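Local atomic coordinates of endo-b-1,4-glucanase (Nasutitermes takasagoensis, PDB entry 1KS8), a protein that probably cleaves internal beta-1,4-glucosidic linkages in cellulose and related beta-glucans, as a family 9 glycoside hydrolase. Residues 344-357 / 389-403. Sequence-based numbering, arbitrary orientation.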
ATOM      1  N   ARG A 344      -7.274 -22.945  -4.308  1.00 11.58           N
ATOM      2  CA  ARG A 344      -5.999 -22.631  -4.937  1.00 10.75           C
ATOM      3  C   ARG A 344      -5.453 -21.352  -4.334  1.00  9.63           C
ATOM      4  O   ARG A 344      -6.198 -20.545  -3.780  1.00 10.23           O
ATOM      5  CB  ARG A 344      -6.168 -22.446  -6.450  1.00 11.33           C
ATOM      6  CG  ARG A 344      -6.918 -21.179  -6.848  1.00 11.91           C
ATOM      7  CD  ARG A 344      -7.164 -21.130  -8.350  1.00 12.01           C
ATOM      8  NE  ARG A 344      -5.922 -21.022  -9.108  1.00 13.74           N
ATOM      9  CZ  ARG A 344      -5.848 -21.091 -10.435  1.00 13.79           C
ATOM     10  NH1 ARG A 344      -6.947 -21.272 -11.155  1.00 13.86           N
ATOM     11  NH2 ARG A 344      -4.675 -20.973 -11.041  1.00 13.26           N
ATOM     12  N   SER A 345      -4.143 -21.181  -4.438  1.00  8.91           N
ATOM     13  CA  SER A 345      -3.493 -19.987  -3.932  1.00  8.11           C
ATOM     14  C   SER A 345      -3.733 -18.829  -4.888  1.00  8.01           C
ATOM     15  O   SER A 345      -3.833 -19.022  -6.102  1.00  9.20           O
ATOM     16  CB  SER A 345      -1.988 -20.215  -3.807  1.00  9.43           C
ATOM     17  OG  SER A 345      -1.310 -18.978  -3.658  1.00  9.12           O
ATOM     18  N   PHE A 346      -3.836 -17.628  -4.328  1.00  7.78           N
ATOM     19  CA  PHE A 346      -4.013 -16.419  -5.123  1.00  7.39           C
ATOM     20  C   PHE A 346      -2.810 -15.513  -4.915  1.00  8.33           C
ATOM     21  O   PHE A 346      -2.848 -14.319  -5.211  1.00  8.12           O
ATOM     22  CB  PHE A 346      -5.313 -15.713  -4.744  1.00  7.40           C
ATOM     23  CG  PHE A 346      -6.535 -16.403  -5.275  1.00  7.50           C
ATOM     24  CD1 PHE A 346      -6.832 -16.365  -6.635  1.00  8.37           C
ATOM     25  CD2 PHE A 346      -7.361 -17.138  -4.429  1.00  7.66           C
ATOM     26  CE1 PHE A 346      -7.932 -17.052  -7.148  1.00 10.20           C
ATOM     27  CE2 PHE A 346      -8.461 -17.828  -4.933  1.00  9.54           C
ATOM     28  CZ  PHE A 346      -8.746 -17.784  -6.296  1.00  9.34           C
ATOM     29  N   VAL A 347      -1.742 -16.107  -4.394  1.00  7.84           N
ATOM     30  CA  VAL A 347      -0.485 -15.407  -4.167  1.00  6.97           C
ATOM     31  C   VAL A 347       0.533 -16.011  -5.135  1.00  7.70           C
ATOM     32  O   VAL A 347       0.861 -17.195  -5.050  1.00  7.98           O
ATOM     33  CB  VAL A 347       0.015 -15.593  -2.721  1.00  7.09           C
ATOM     34  CG1 VAL A 347       1.386 -14.946  -2.555  1.00  8.00           C
ATOM     35  CG2 VAL A 347      -0.981 -14.979  -1.746  1.00  8.46           C
ATOM     36  N   CYS A 348       1.021 -15.201  -6.066  1.00  7.47           N
ATOM     37  CA  CYS A 348       1.984 -15.685  -7.047  1.00  9.48           C
ATOM     38  C   CYS A 348       3.212 -16.295  -6.384  1.00  8.48           C
ATOM     39  O   CYS A 348       3.696 -15.791  -5.373  1.00  8.45           O
ATOM     40  CB  CYS A 348       2.418 -14.541  -7.966  1.00 10.04           C
ATOM     41  SG  CYS A 348       1.063 -13.833  -8.947  1.00 28.58           S
ATOM     42  N   GLY A 349       3.707 -17.387  -6.962  1.00  8.21           N
ATOM     43  CA  GLY A 349       4.886 -18.052  -6.436  1.00  8.45           C
ATOM     44  C   GLY A 349       4.697 -18.776  -5.119  1.00  7.63           C
ATOM     45  O   GLY A 349       5.674 -19.169  -4.478  1.00  9.27           O
ATOM     46  N   PHE A 350       3.447 -18.966  -4.711  1.00  7.73           N
ATOM     47  CA  PHE A 350       3.167 -19.641  -3.450  1.00  8.02           C
ATOM     48  C   PHE A 350       1.979 -20.585  -3.499  1.00  8.50           C
ATOM     49  O   PHE A 350       0.976 -20.313  -4.153  1.00  8.47           O
ATOM     50  CB  PHE A 350       2.888 -18.620  -2.339  1.00  8.52           C
ATOM     51  CG  PHE A 350       2.454 -19.252  -1.042  1.00  8.28           C
ATOM     52  CD1 PHE A 350       3.397 -19.659  -0.106  1.00  8.62           C
ATOM     53  CD2 PHE A 350       1.109 -19.504  -0.788  1.00  7.42           C
ATOM     54  CE1 PHE A 350       3.009 -20.312   1.063  1.00  9.06           C
ATOM     55  CE2 PHE A 350       0.710 -20.158   0.377  1.00  8.50           C
ATOM     56  CZ  PHE A 350       1.664 -20.563   1.303  1.00  8.40           C
ATOM     57  N   GLY A 351       2.108 -21.702  -2.791  1.00  8.36           N
ATOM     58  CA  GLY A 351       1.013 -22.643  -2.684  1.00  8.34           C
ATOM     59  C   GLY A 351       0.554 -23.412  -3.898  1.00  8.05           C
ATOM     60  O   GLY A 351       1.251 -23.530  -4.903  1.00  8.76           O
ATOM     61  N   SER A 352      -0.663 -23.931  -3.787  1.00  8.62           N
ATOM     62  CA  SER A 352      -1.262 -24.752  -4.826  1.00  9.57           C
ATOM     63  C   SER A 352      -1.880 -24.008  -6.001  1.00  9.61           C
ATOM     64  O   SER A 352      -2.727 -23.135  -5.821  1.00  9.72           O
ATOM     65  CB  SER A 352      -2.324 -25.655  -4.198  1.00 10.09           C
ATOM     66  OG  SER A 352      -2.919 -26.502  -5.165  1.00 13.52           O
ATOM     67  N   ASN A 353      -1.448 -24.370  -7.205  1.00  9.62           N
ATOM     68  CA  ASN A 353      -1.975 -23.795  -8.440  1.00  9.79           C
ATOM     69  C   ASN A 353      -2.147 -22.277  -8.381  1.00  8.47           C
ATOM     70  O   ASN A 353      -3.229 -21.755  -8.648  1.00  9.82           O
ATOM     71  CB  ASN A 353      -3.323 -24.455  -8.751  1.00 12.00           C
ATOM     72  CG  ASN A 353      -3.811 -24.177 -10.160  1.00 12.87           C
ATOM     73  OD1 ASN A 353      -5.005 -24.290 -10.441  1.00 17.46           O
ATOM     74  ND2 ASN A 353      -2.894 -23.832 -11.055  1.00 14.70           N
ATOM     75  N   PRO A 354      -1.077 -21.549  -8.036  1.00  8.14           N
ATOM     76  CA  PRO A 354      -1.160 -20.089  -7.955  1.00  8.21           C
ATOM     77  C   PRO A 354      -1.253 -19.439  -9.332  1.00  9.04           C
ATOM     78  O   PRO A 354      -1.032 -20.086 -10.358  1.00  9.61           O
ATOM     79  CB  PRO A 354       0.144 -19.718  -7.257  1.00  8.79           C
ATOM     80  CG  PRO A 354       1.100 -20.720  -7.847  1.00 10.36           C
ATOM     81  CD  PRO A 354       0.298 -22.011  -7.767  1.00  8.37           C
ATOM     82  N   PRO A 355      -1.603 -18.148  -9.373  1.00  8.92           N
ATOM     83  CA  PRO A 355      -1.690 -17.465 -10.664  1.00  8.29           C
ATOM     84  C   PRO A 355      -0.272 -17.442 -11.226  1.00  8.75           C
ATOM     85  O   PRO A 355       0.680 -17.207 -10.477  1.00  8.02           O
ATOM     86  CB  PRO A 355      -2.154 -16.062 -10.281  1.00  9.50           C
ATOM     87  CG  PRO A 355      -2.914 -16.279  -9.005  1.00  9.54           C
ATOM     88  CD  PRO A 355      -2.036 -17.265  -8.278  1.00  9.06           C
ATOM     89  N   THR A 356      -0.121 -17.693 -12.522  1.00  8.39           N
ATOM     90  CA  THR A 356       1.206 -17.661 -13.123  1.00  8.34           C
ATOM     91  C   THR A 356       1.292 -16.603 -14.215  1.00  7.81           C
ATOM     92  O   THR A 356       2.354 -16.385 -14.797  1.00  8.71           O
ATOM     93  CB  THR A 356       1.597 -19.023 -13.737  1.00  9.59           C
ATOM     94  OG1 THR A 356       0.741 -19.318 -14.847  1.00 10.69           O
ATOM     95  CG2 THR A 356       1.475 -20.123 -12.696  1.00 11.59           C
ATOM     96  N   ARG A 357       0.173 -15.933 -14.480  1.00  7.56           N
ATOM     97  CA  ARG A 357       0.139 -14.906 -15.511  1.00  7.28           C
ATOM     98  C   ARG A 357      -0.356 -13.555 -14.987  1.00  7.83           C
ATOM     99  O   ARG A 357      -1.286 -12.961 -15.543  1.00  7.56           O
ATOM    100  CB  ARG A 357      -0.744 -15.372 -16.675  1.00  9.63           C
ATOM    101  CG  ARG A 357      -0.294 -16.695 -17.284  1.00 10.73           C
ATOM    102  CD  ARG A 357      -1.254 -17.165 -18.365  1.00 14.19           C
ATOM    103  NE  ARG A 357      -0.800 -18.388 -19.028  1.00 17.11           N
ATOM    104  CZ  ARG A 357      -0.781 -19.592 -18.465  1.00 18.20           C
ATOM    105  NH1 ARG A 357      -1.193 -19.755 -17.215  1.00 20.28           N
ATOM    106  NH2 ARG A 357      -0.348 -20.638 -19.157  1.00 19.16           N
ATOM    107  N   GLY A 389       5.132 -13.647  -4.072  1.00  6.89           N
ATOM    108  CA  GLY A 389       4.480 -12.790  -3.096  1.00  7.50           C
ATOM    109  C   GLY A 389       3.337 -11.891  -3.520  1.00  7.04           C
ATOM    110  O   GLY A 389       2.618 -11.378  -2.662  1.00  7.62           O
ATOM    111  N   ALA A 390       3.150 -11.695  -4.819  1.00  7.48           N
ATOM    112  CA  ALA A 390       2.088 -10.812  -5.298  1.00  6.74           C
ATOM    113  C   ALA A 390       0.673 -11.346  -5.113  1.00  6.89           C
ATOM    114  O   ALA A 390       0.351 -12.448  -5.563  1.00  7.16           O
ATOM    115  CB  ALA A 390       2.320 -10.479  -6.773  1.00  7.64           C
ATOM    116  N   LEU A 391      -0.169 -10.549  -4.458  1.00  6.71           N
ATOM    117  CA  LEU A 391      -1.570 -10.906  -4.243  1.00  6.33           C
ATOM    118  C   LEU A 391      -2.361 -10.370  -5.441  1.00  7.35           C
ATOM    119  O   LEU A 391      -2.358  -9.162  -5.698  1.00  7.28           O
ATOM    120  CB  LEU A 391      -2.088 -10.262  -2.951  1.00  7.37           C
ATOM    121  CG  LEU A 391      -3.550 -10.535  -2.581  1.00  5.95           C
ATOM    122  CD1 LEU A 391      -3.725 -12.006  -2.223  1.00  8.14           C
ATOM    123  CD2 LEU A 391      -3.953  -9.659  -1.403  1.00  8.20           C
ATOM    124  N   VAL A 392      -3.022 -11.254  -6.184  1.00  6.48           N
ATOM    125  CA  VAL A 392      -3.791 -10.813  -7.346  1.00  6.76           C
ATOM    126  C   VAL A 392      -5.184 -10.318  -6.964  1.00  6.76           C
ATOM    127  O   VAL A 392      -5.593 -10.416  -5.806  1.00  7.52           O
ATOM    128  CB  VAL A 392      -3.942 -11.949  -8.404  1.00  6.76           C
ATOM    129  CG1 VAL A 392      -2.571 -12.397  -8.890  1.00  7.87           C
ATOM    130  CG2 VAL A 392      -4.721 -13.118  -7.828  1.00  7.09           C
ATOM    131  N   GLY A 393      -5.902  -9.776  -7.945  1.00  7.76           N
ATOM    132  CA  GLY A 393      -7.250  -9.295  -7.697  1.00  8.10           C
ATOM    133  C   GLY A 393      -8.071 -10.407  -7.074  1.00  8.28           C
ATOM    134  O   GLY A 393      -8.753 -10.204  -6.068  1.00  8.99           O
ATOM    135  N   GLY A 394      -8.020 -11.590  -7.678  1.00  8.46           N
ATOM    136  CA  GLY A 394      -8.742 -12.713  -7.115  1.00  9.24           C
ATOM    137  C   GLY A 394      -9.924 -13.239  -7.895  1.00  9.09           C
ATOM    138  O   GLY A 394     -10.136 -12.876  -9.051  1.00 10.00           O
ATOM    139  N   PRO A 395     -10.725 -14.108  -7.263  1.00  9.41           N
ATOM    140  CA  PRO A 395     -11.910 -14.722  -7.868  1.00 10.06           C
ATOM    141  C   PRO A 395     -13.123 -13.805  -7.867  1.00 10.75           C
ATOM    142  O   PRO A 395     -13.110 -12.733  -7.253  1.00 11.21           O
ATOM    143  CB  PRO A 395     -12.125 -15.952  -6.998  1.00 11.58           C
ATOM    144  CG  PRO A 395     -11.787 -15.423  -5.638  1.00 12.33           C
ATOM    145  CD  PRO A 395     -10.521 -14.609  -5.889  1.00 10.87           C
ATOM    146  N   ASP A 396     -14.174 -14.222  -8.566  1.00 11.47           N
ATOM    147  CA  ASP A 396     -15.388 -13.424  -8.601  1.00 11.86           C
ATOM    148  C   ASP A 396     -16.244 -13.748  -7.381  1.00 11.62           C
ATOM    149  O   ASP A 396     -15.817 -14.490  -6.491  1.00 11.60           O
ATOM    150  CB  ASP A 396     -16.180 -13.652  -9.902  1.00 11.76           C
ATOM    151  CG  ASP A 396     -16.704 -15.072 -10.052  1.00 12.94           C
ATOM    152  OD1 ASP A 396     -16.723 -15.834  -9.066  1.00 12.69           O
ATOM    153  OD2 ASP A 396     -17.119 -15.420 -11.176  1.00 15.61           O
ATOM    154  N   GLN A 397     -17.449 -13.191  -7.338  1.00 11.95           N
ATOM    155  CA  GLN A 397     -18.345 -13.391  -6.204  1.00 12.80           C
ATOM    156  C   GLN A 397     -18.766 -14.838  -5.951  1.00 12.48           C
ATOM    157  O   GLN A 397     -19.358 -15.140  -4.913  1.00 12.49           O
ATOM    158  CB  GLN A 397     -19.585 -12.510  -6.365  1.00 15.32           C
ATOM    159  CG  GLN A 397     -20.472 -12.884  -7.538  1.00 18.40           C
ATOM    160  CD  GLN A 397     -21.639 -11.930  -7.701  1.00 23.10           C
ATOM    161  OE1 GLN A 397     -22.338 -11.618  -6.736  1.00 25.59           O
ATOM    162  NE2 GLN A 397     -21.860 -11.466  -8.925  1.00 23.64           N
ATOM    163  N   ASN A 398     -18.461 -15.729  -6.888  1.00 12.70           N
ATOM    164  CA  ASN A 398     -18.812 -17.138  -6.732  1.00 13.23           C
ATOM    165  C   ASN A 398     -17.580 -18.036  -6.696  1.00 12.36           C
ATOM    166  O   ASN A 398     -17.661 -19.228  -7.000  1.00 12.98           O
ATOM    167  CB  ASN A 398     -19.752 -17.582  -7.856  1.00 15.14           C
ATOM    168  CG  ASN A 398     -21.127 -16.954  -7.744  1.00 17.59           C
ATOM    169  OD1 ASN A 398     -21.789 -17.073  -6.714  1.00 20.36           O
ATOM    170  ND2 ASN A 398     -21.566 -16.285  -8.805  1.00 20.77           N
ATOM    171  N   ASP A 399     -16.443 -17.451  -6.325  1.00 11.35           N
ATOM    172  CA  ASP A 399     -15.174 -18.176  -6.219  1.00 12.21           C
ATOM    173  C   ASP A 399     -14.639 -18.716  -7.545  1.00 13.48           C
ATOM    174  O   ASP A 399     -13.819 -19.636  -7.556  1.00 14.81           O
ATOM    175  CB  ASP A 399     -15.311 -19.336  -5.225  1.00 11.12           C
ATOM    176  CG  ASP A 399     -15.749 -18.879  -3.847  1.00 11.43           C
ATOM    177  OD1 ASP A 399     -15.004 -18.114  -3.199  1.00 10.69           O
ATOM    178  OD2 ASP A 399     -16.844 -19.289  -3.407  1.00 11.96           O
ATOM    179  N   ASN A 400     -15.095 -18.150  -8.656  1.00 12.85           N
ATOM    180  CA  ASN A 400     -14.649 -18.587  -9.979  1.00 13.20           C
ATOM    181  C   ASN A 400     -13.438 -17.768 -10.401  1.00 12.06           C
ATOM    182  O   ASN A 400     -13.368 -16.569 -10.134  1.00 11.27           O
ATOM    183  CB  ASN A 400     -15.781 -18.422 -10.992  1.00 15.29           C
ATOM    184  CG  ASN A 400     -16.938 -19.365 -10.724  1.00 18.97           C
ATOM    185  OD1 ASN A 400     -18.077 -19.092 -11.104  1.00 24.07           O
ATOM    186  ND2 ASN A 400     -16.651 -20.488 -10.075  1.00 19.62           N
ATOM    187  N   TYR A 401     -12.490 -18.415 -11.070  1.00 10.95           N
ATOM    188  CA  TYR A 401     -11.269 -17.739 -11.486  1.00 10.50           C
ATOM    189  C   TYR A 401     -10.518 -18.472 -12.593  1.00 10.89           C
ATOM    190  O   TYR A 401     -10.438 -19.701 -12.598  1.00 11.13           O
ATOM    191  CB  TYR A 401     -10.345 -17.591 -10.272  1.00 10.81           C
ATOM    192  CG  TYR A 401      -8.949 -17.112 -10.590  1.00  9.49           C
ATOM    193  CD1 TYR A 401      -8.657 -15.752 -10.696  1.00  9.18           C
ATOM    194  CD2 TYR A 401      -7.915 -18.025 -10.799  1.00 10.26           C
ATOM    195  CE1 TYR A 401      -7.369 -15.315 -11.000  1.00  9.10           C
ATOM    196  CE2 TYR A 401      -6.629 -17.601 -11.107  1.00 10.05           C
ATOM    197  CZ  TYR A 401      -6.359 -16.246 -11.207  1.00  8.70           C
ATOM    198  OH  TYR A 401      -5.079 -15.835 -11.522  1.00  9.44           O
ATOM    199  N   VAL A 402      -9.964 -17.695 -13.519  1.00 12.29           N
ATOM    200  CA  VAL A 402      -9.167 -18.216 -14.622  1.00 13.28           C
ATOM    201  C   VAL A 402      -7.924 -17.333 -14.706  1.00 11.96           C
ATOM    202  O   VAL A 402      -8.024 -16.110 -14.762  1.00 13.66           O
ATOM    203  CB  VAL A 402      -9.928 -18.158 -15.967  1.00 14.88           C
ATOM    204  CG1 VAL A 402      -9.012 -18.603 -17.101  1.00 18.20           C
ATOM    205  CG2 VAL A 402     -11.155 -19.055 -15.906  1.00 18.61           C
ATOM    206  N   ASP A 403      -6.760 -17.968 -14.703  1.00 11.10           N
ATOM    207  CA  ASP A 403      -5.473 -17.281 -14.754  1.00 11.10           C
ATOM    208  C   ASP A 403      -5.225 -16.749 -16.170  1.00 11.32           C
ATOM    209  O   ASP A 403      -4.819 -17.486 -17.064  1.00 15.40           O
ATOM    210  CB  ASP A 403      -4.403 -18.288 -14.311  1.00 10.50           C
ATOM    211  CG  ASP A 403      -3.005 -17.709 -14.264  1.00 10.40           C
ATOM    212  OD1 ASP A 403      -2.840 -16.474 -14.152  1.00 10.08           O
ATOM    213  OD2 ASP A 403      -2.056 -18.524 -14.318  1.00 12.62           O
TER
HETATM  214  O   HOH W   1      -9.830 -21.388 -10.411  1.00 18.64           O
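Asp-403 turns its carboxylate onto the backbone of Thr-356 and Arg-357. Its CG lies anti to the backbone N (chi1 -178°), which carries both oxygens across to the other loop. OD2 takes three donors. Thr-356 N arrives from above the carboxylate plane at 2.8 Å from Asp-403 OD2. Thr-356 OG1 donates to Asp-403 OD2 at 3.0 Å, meeting it nearly along its C-O axis. Arg-357 NH1 forms a salt bridge to Asp-403 OD2 at 3.3 Å, well above the carboxylate plane. OD1 accepts the Arg-357 N-H on its syn lone pair and a second bond from Asn-411 ND2. The Arg-357 guanidinium is held further by Pro-380 O, which accepts from NE.

Beside this site, the Tyr-401 ring meets three side chains of 344-357. The edge of Phe-346 points at one face, an edge-to-face pair with planes at 88°. The Arg-344 guanidinium stands nearly perpendicular to the tyrosine and lays a face on its CD2/CE2 edge. A water accepts from Arg-344 NH1 and donates to Tyr-401 O, while Arg-344 NE donates to Asn-353 O at 2.8 Å. Pro-355 packs at the phenol end, where Tyr-401 OH is hydrogen-bonded to Asn-411 OD1. Pro-395 CD sits over the Phe-346 ring in a CH-pi contact.

A single beta bridge joins Val-347 and Leu-391. Phe-346 O accepts from Val-392 N, Ala-390 O from Cys-348 N, and Cys-348 O from Gly-389 N.

Asp-403 is a predicted active-site residue, and Val-392 lies near Glu-412, the other. The bonds to both carboxylate oxygens fix the rotation of Asp-403, and Asn-411 ties it to Tyr-401. This is consistent with a network that holds the Asp-403 carboxylate in one orientation in the predicted active site of this (alpha/alpha)6 enzyme.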